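YerB protein (Bacillus subtilis, PDB 2PSB) is a putative membrane lipoprotein of unknown molecular function that interacts with PcrA. Local coordinates at residues A16-V27 with L68-P76. Residues are numbered along the deposited sequence; the frame is centred on the assembly and turned at random.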
ATOM      1  N   ALA A  16      -8.365 -11.477  11.762  1.00 40.45           N
ATOM      2  CA  ALA A  16      -8.088 -10.077  11.467  1.00 37.29           C
ATOM      3  C   ALA A  16      -8.796  -9.713  10.161  1.00 35.11           C
ATOM      4  O   ALA A  16      -8.775 -10.478   9.195  1.00 33.16           O
ATOM      5  CB  ALA A  16      -6.594  -9.848  11.347  1.00 38.81           C
ATOM      6  N   PRO A  17      -9.437  -8.535  10.123  1.00 31.97           N
ATOM      7  CA  PRO A  17     -10.183  -8.008   8.974  1.00 30.97           C
ATOM      8  C   PRO A  17      -9.412  -7.953   7.658  1.00 30.44           C
ATOM      9  O   PRO A  17      -9.904  -8.365   6.614  1.00 25.40           O
ATOM     10  CB  PRO A  17     -10.577  -6.596   9.426  1.00 30.50           C
ATOM     11  CG  PRO A  17     -10.456  -6.633  10.915  1.00 29.78           C
ATOM     12  CD  PRO A  17      -9.279  -7.499  11.154  1.00 30.83           C
ATOM     13  N   LEU A  18      -8.194  -7.436   7.720  1.00 31.65           N
ATOM     14  CA  LEU A  18      -7.397  -7.260   6.521  1.00 32.49           C
ATOM     15  C   LEU A  18      -6.424  -8.369   6.162  1.00 32.46           C
ATOM     16  O   LEU A  18      -5.736  -8.283   5.144  1.00 32.91           O
ATOM     17  CB  LEU A  18      -6.671  -5.919   6.621  1.00 32.86           C
ATOM     18  CG  LEU A  18      -7.639  -4.769   6.962  1.00 34.27           C
ATOM     19  CD1 LEU A  18      -6.931  -3.438   6.796  1.00 36.51           C
ATOM     20  CD2 LEU A  18      -8.881  -4.832   6.056  1.00 32.33           C
ATOM     21  N   THR A  19      -6.387  -9.423   6.969  1.00 33.88           N
ATOM     22  CA  THR A  19      -5.479 -10.527   6.697  1.00 35.48           C
ATOM     23  C   THR A  19      -6.179 -11.885   6.698  1.00 35.91           C
ATOM     24  O   THR A  19      -5.746 -12.822   6.022  1.00 36.44           O
ATOM     25  CB  THR A  19      -4.347 -10.555   7.722  1.00 35.63           C
ATOM     26  OG1 THR A  19      -3.305 -11.410   7.251  1.00 41.35           O
ATOM     27  CG2 THR A  19      -4.857 -11.084   9.042  1.00 35.18           C
ATOM     28  N   GLY A  20      -7.259 -11.992   7.466  1.00 35.01           N
ATOM     29  CA  GLY A  20      -7.981 -13.247   7.525  1.00 36.81           C
ATOM     30  C   GLY A  20      -7.340 -14.250   8.464  1.00 37.39           C
ATOM     31  O   GLY A  20      -7.835 -15.367   8.616  1.00 38.65           O
ATOM     32  N   LEU A  21      -6.229 -13.853   9.080  1.00 38.07           N
ATOM     33  CA  LEU A  21      -5.513 -14.698  10.029  1.00 39.22           C
ATOM     34  C   LEU A  21      -6.075 -14.450  11.421  1.00 41.66           C
ATOM     35  O   LEU A  21      -6.541 -13.350  11.725  1.00 40.48           O
ATOM     36  CB  LEU A  21      -4.016 -14.369  10.018  1.00 38.08           C
ATOM     37  CG  LEU A  21      -3.056 -15.049   9.031  1.00 37.41           C
ATOM     38  CD1 LEU A  21      -3.782 -15.667   7.867  1.00 34.83           C
ATOM     39  CD2 LEU A  21      -2.054 -14.013   8.551  1.00 38.31           C
ATOM     40  N   LYS A  22      -6.030 -15.472  12.266  1.00 45.31           N
ATOM     41  CA  LYS A  22      -6.549 -15.353  13.623  1.00 47.54           C
ATOM     42  C   LYS A  22      -5.718 -14.373  14.448  1.00 48.67           C
ATOM     43  O   LYS A  22      -4.509 -14.249  14.252  1.00 48.44           O
ATOM     44  CB  LYS A  22      -6.564 -16.729  14.305  1.00 49.04           C
ATOM     45  CG  LYS A  22      -7.348 -17.806  13.544  1.00 50.81           C
ATOM     46  CD  LYS A  22      -7.521 -19.074  14.384  1.00 52.36           C
ATOM     47  CE  LYS A  22      -8.103 -20.235  13.576  1.00 53.63           C
ATOM     48  NZ  LYS A  22      -9.500 -20.006  13.100  1.00 55.70           N
ATOM     49  N   THR A  23      -6.377 -13.674  15.368  1.00 50.73           N
ATOM     50  CA  THR A  23      -5.707 -12.708  16.235  1.00 53.64           C
ATOM     51  C   THR A  23      -6.429 -12.556  17.565  1.00 54.37           C
ATOM     52  O   THR A  23      -7.441 -13.204  17.817  1.00 52.70           O
ATOM     53  CB  THR A  23      -5.623 -11.303  15.596  1.00 54.16           C
ATOM     54  OG1 THR A  23      -6.926 -10.900  15.159  1.00 54.10           O
ATOM     55  CG2 THR A  23      -4.653 -11.300  14.426  1.00 56.71           C
ATOM     56  N   GLU A  24      -5.901 -11.673  18.404  1.00 56.24           N
ATOM     57  CA  GLU A  24      -6.467 -11.417  19.712  1.00 58.20           C
ATOM     58  C   GLU A  24      -7.626 -10.428  19.653  1.00 59.61           C
ATOM     59  O   GLU A  24      -7.722  -9.618  18.732  1.00 59.44           O
ATOM     60  CB  GLU A  24      -5.364 -10.916  20.635  1.00 60.48           C
ATOM     61  CG  GLU A  24      -4.213 -11.906  20.742  1.00 63.30           C
ATOM     62  CD  GLU A  24      -2.928 -11.265  21.220  1.00 64.49           C
ATOM     63  OE1 GLU A  24      -2.435 -10.348  20.531  1.00 65.90           O
ATOM     64  OE2 GLU A  24      -2.407 -11.682  22.276  1.00 64.70           O
ATOM     65  N   GLN A  25      -8.504 -10.505  20.646  1.00 60.80           N
ATOM     66  CA  GLN A  25      -9.686  -9.653  20.724  1.00 61.27           C
ATOM     67  C   GLN A  25      -9.408  -8.157  20.563  1.00 60.91           C
ATOM     68  O   GLN A  25     -10.127  -7.461  19.845  1.00 59.84           O
ATOM     69  CB  GLN A  25     -10.400  -9.890  22.057  1.00 63.39           C
ATOM     70  CG  GLN A  25     -11.922  -9.887  21.978  1.00 65.72           C
ATOM     71  CD  GLN A  25     -12.473  -8.650  21.295  1.00 67.92           C
ATOM     72  OE1 GLN A  25     -12.052  -7.526  21.580  1.00 69.13           O
ATOM     73  NE2 GLN A  25     -13.432  -8.849  20.394  1.00 68.97           N
ATOM     74  N   LYS A  26      -8.366  -7.666  21.226  1.00 59.76           N
ATOM     75  CA  LYS A  26      -8.035  -6.245  21.175  1.00 58.89           C
ATOM     76  C   LYS A  26      -7.727  -5.689  19.782  1.00 57.24           C
ATOM     77  O   LYS A  26      -8.042  -4.535  19.496  1.00 56.34           O
ATOM     78  CB  LYS A  26      -6.871  -5.931  22.131  1.00 59.80           C
ATOM     79  CG  LYS A  26      -5.483  -6.222  21.589  1.00 60.36           C
ATOM     80  CD  LYS A  26      -5.243  -7.704  21.407  1.00 61.61           C
ATOM     81  CE  LYS A  26      -3.881  -7.941  20.786  1.00 61.79           C
ATOM     82  NZ  LYS A  26      -3.782  -7.290  19.450  1.00 61.78           N
ATOM     83  N   VAL A  27      -7.119  -6.497  18.919  1.00 55.11           N
ATOM     84  CA  VAL A  27      -6.788  -6.035  17.577  1.00 54.87           C
ATOM     85  C   VAL A  27      -8.064  -5.797  16.786  1.00 53.68           C
ATOM     86  O   VAL A  27      -8.111  -4.946  15.904  1.00 53.39           O
ATOM     87  CB  VAL A  27      -5.917  -7.060  16.819  1.00 55.63           C
ATOM     88  CG1 VAL A  27      -6.722  -8.297  16.510  1.00 57.55           C
ATOM     89  CG2 VAL A  27      -5.381  -6.444  15.541  1.00 55.95           C
ATOM     90  N   LEU A  68       1.289   2.842  -0.135  1.00 24.72           N
ATOM     91  CA  LEU A  68       0.312   3.174   0.892  1.00 21.24           C
ATOM     92  C   LEU A  68       0.345   1.848   1.645  1.00 21.29           C
ATOM     93  O   LEU A  68      -0.077   0.826   1.114  1.00 20.59           O
ATOM     94  CB  LEU A  68      -1.097   3.416   0.348  1.00 19.23           C
ATOM     95  CG  LEU A  68      -2.084   3.751   1.485  1.00 16.38           C
ATOM     96  CD1 LEU A  68      -1.719   5.115   2.124  1.00 15.59           C
ATOM     97  CD2 LEU A  68      -3.500   3.775   0.962  1.00 13.36           C
ATOM     98  N   ALA A  69       0.917   1.862   2.844  1.00 18.85           N
ATOM     99  CA  ALA A  69       1.007   0.664   3.668  1.00 21.42           C
ATOM    100  C   ALA A  69      -0.065   0.743   4.742  1.00 21.64           C
ATOM    101  O   ALA A  69      -0.043   1.625   5.608  1.00 22.26           O
ATOM    102  CB  ALA A  69       2.390   0.551   4.301  1.00 18.54           C
ATOM    103  N   ILE A  70      -1.009  -0.192   4.672  1.00 20.33           N
ATOM    104  CA  ILE A  70      -2.118  -0.227   5.605  1.00 19.27           C
ATOM    105  C   ILE A  70      -1.888  -1.267   6.689  1.00 20.18           C
ATOM    106  O   ILE A  70      -1.802  -2.469   6.412  1.00 20.01           O
ATOM    107  CB  ILE A  70      -3.434  -0.519   4.843  1.00 20.27           C
ATOM    108  CG1 ILE A  70      -3.601   0.519   3.725  1.00 19.78           C
ATOM    109  CG2 ILE A  70      -4.627  -0.532   5.801  1.00 16.49           C
ATOM    110  CD1 ILE A  70      -4.921   0.423   3.000  1.00 19.10           C
ATOM    111  N   PHE A  71      -1.772  -0.774   7.923  1.00 21.97           N
ATOM    112  CA  PHE A  71      -1.550  -1.599   9.109  1.00 19.71           C
ATOM    113  C   PHE A  71      -2.834  -1.703   9.920  1.00 20.44           C
ATOM    114  O   PHE A  71      -3.589  -0.734  10.036  1.00 25.79           O
ATOM    115  CB  PHE A  71      -0.476  -0.990  10.013  1.00 19.42           C
ATOM    116  CG  PHE A  71       0.807  -0.657   9.315  1.00 20.13           C
ATOM    117  CD1 PHE A  71       0.923   0.513   8.568  1.00 22.47           C
ATOM    118  CD2 PHE A  71       1.902  -1.505   9.410  1.00 22.56           C
ATOM    119  CE1 PHE A  71       2.111   0.831   7.940  1.00 18.33           C
ATOM    120  CE2 PHE A  71       3.095  -1.198   8.789  1.00 19.01           C
ATOM    121  CZ  PHE A  71       3.205  -0.032   8.050  1.00 21.97           C
ATOM    122  N   GLN A  72      -3.071  -2.881  10.484  1.00 22.49           N
ATOM    123  CA  GLN A  72      -4.248  -3.125  11.308  1.00 23.42           C
ATOM    124  C   GLN A  72      -3.979  -4.295  12.244  1.00 25.91           C
ATOM    125  O   GLN A  72      -4.062  -4.139  13.459  1.00 27.76           O
ATOM    126  CB  GLN A  72      -5.463  -3.423  10.431  1.00 25.14           C
ATOM    127  CG  GLN A  72      -6.804  -3.404  11.154  1.00 26.37           C
ATOM    128  CD  GLN A  72      -6.971  -4.535  12.159  1.00 32.51           C
ATOM    129  OE1 GLN A  72      -6.682  -5.696  11.865  1.00 33.39           O
ATOM    130  NE2 GLN A  72      -7.462  -4.202  13.345  1.00 31.50           N
ATOM    131  N   SER A  73      -3.640  -5.459  11.686  1.00 26.76           N
ATOM    132  CA  SER A  73      -3.378  -6.649  12.506  1.00 28.35           C
ATOM    133  C   SER A  73      -2.010  -6.601  13.161  1.00 30.13           C
ATOM    134  O   SER A  73      -1.737  -7.351  14.098  1.00 30.76           O
ATOM    135  CB  SER A  73      -3.443  -7.923  11.667  1.00 25.57           C
ATOM    136  OG  SER A  73      -2.195  -8.135  11.030  1.00 21.07           O
ATOM    137  N   GLN A  74      -1.143  -5.747  12.636  1.00 33.03           N
ATOM    138  CA  GLN A  74       0.210  -5.598  13.158  1.00 37.58           C
ATOM    139  C   GLN A  74       0.638  -4.154  13.043  1.00 40.25           C
ATOM    140  O   GLN A  74       0.650  -3.589  11.949  1.00 42.24           O
ATOM    141  CB  GLN A  74       1.213  -6.447  12.374  1.00 38.91           C
ATOM    142  CG  GLN A  74       1.113  -7.940  12.578  1.00 40.83           C
ATOM    143  CD  GLN A  74       2.278  -8.666  11.935  1.00 43.76           C
ATOM    144  OE1 GLN A  74       2.536  -8.514  10.740  1.00 44.49           O
ATOM    145  NE2 GLN A  74       2.994  -9.455  12.726  1.00 44.70           N
HETATM  146  N   MSE A  75       0.995  -3.555  14.172  1.00 42.85           N
HETATM  147  CA  MSE A  75       1.434  -2.171  14.176  1.00 45.06           C
HETATM  148  C   MSE A  75       2.951  -2.155  14.134  1.00 44.48           C
HETATM  149  O   MSE A  75       3.603  -2.971  14.778  1.00 44.80           O
HETATM  150  CB  MSE A  75       0.926  -1.450  15.427  1.00 48.89           C
HETATM  151  CG  MSE A  75      -0.563  -1.161  15.416  1.00 53.63           C
HETATM  152 SE   MSE A  75      -1.134  -0.116  13.881  1.00 63.36          SE
HETATM  153  CE  MSE A  75      -2.732  -1.082  13.415  1.00 59.20           C
ATOM    154  N   PRO A  76       3.533  -1.231  13.359  1.00 43.48           N
ATOM    155  CA  PRO A  76       4.988  -1.153  13.261  1.00 44.69           C
ATOM    156  C   PRO A  76       5.631  -0.259  14.315  1.00 45.61           C
ATOM    157  O   PRO A  76       4.968   0.587  14.916  1.00 47.60           O
ATOM    158  CB  PRO A  76       5.193  -0.602  11.857  1.00 43.27           C
ATOM    159  CG  PRO A  76       4.084   0.390  11.758  1.00 41.84           C
ATOM    160  CD  PRO A  76       2.898  -0.354  12.356  1.00 42.71           C
TER
HETATM  161  O   HOH W   1      -6.063  -7.022   9.739  1.00 26.29           O
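Q72 meets V27 and P17 through a side chain that leaves the backbone with CG anti to its own N (chi1 -168°) and then bends at chi2, which carries the carboxamide into the curve of the 16-27 loop. There NE2 of Q72 donates to the carbonyl O of V27 at 2.7 Å. The acceptor lies almost exactly in the amide plane, yet the bond is bent, with 136° at the hydrogen, and the donor stands 31° off the plane of the V27 carbonyl. At the other end of the amide, OE1 of Q72 comes within 3.2 Å of CD of P17, the two side chains crossing nearly at right angles. The same OE1 accepts a bond from a water, 2.6 Å away, which in turn receives the backbone N-H of L18. Both ends of one amide are thus used on the loop, which fixes its rotation. A leucine in its place would probably leave the V27 carbonyl and the bridging water without their mate on this side of the contact.

Apolar contacts accompany these bonds. CG2 of V27, anti to its backbone N, packs over the Q72-S73 backbone, 3.6 Å from CA of S73, while CB of A16 meets CB of S73 at 3.7 Å. CD1 of L18 lies against CG2 of I70 at 3.8 Å and also touches CB of Q72. The hydroxyl of S73 turns elsewhere, hydrogen-bonding D53, and the carbonyl O of Q72 is bonded by R30.

This is buried packing within the DUF3048 N-terminal family region. It joins the irregular segment preceding strand 33-37 to I70 of strand 65-71 and the loop just after it; that strand pairs antiparallel with both 33-37 and 54-59. L18 also touches I54 of strand 54-59, while I70 packs on A34 and I56 of the flanking strands.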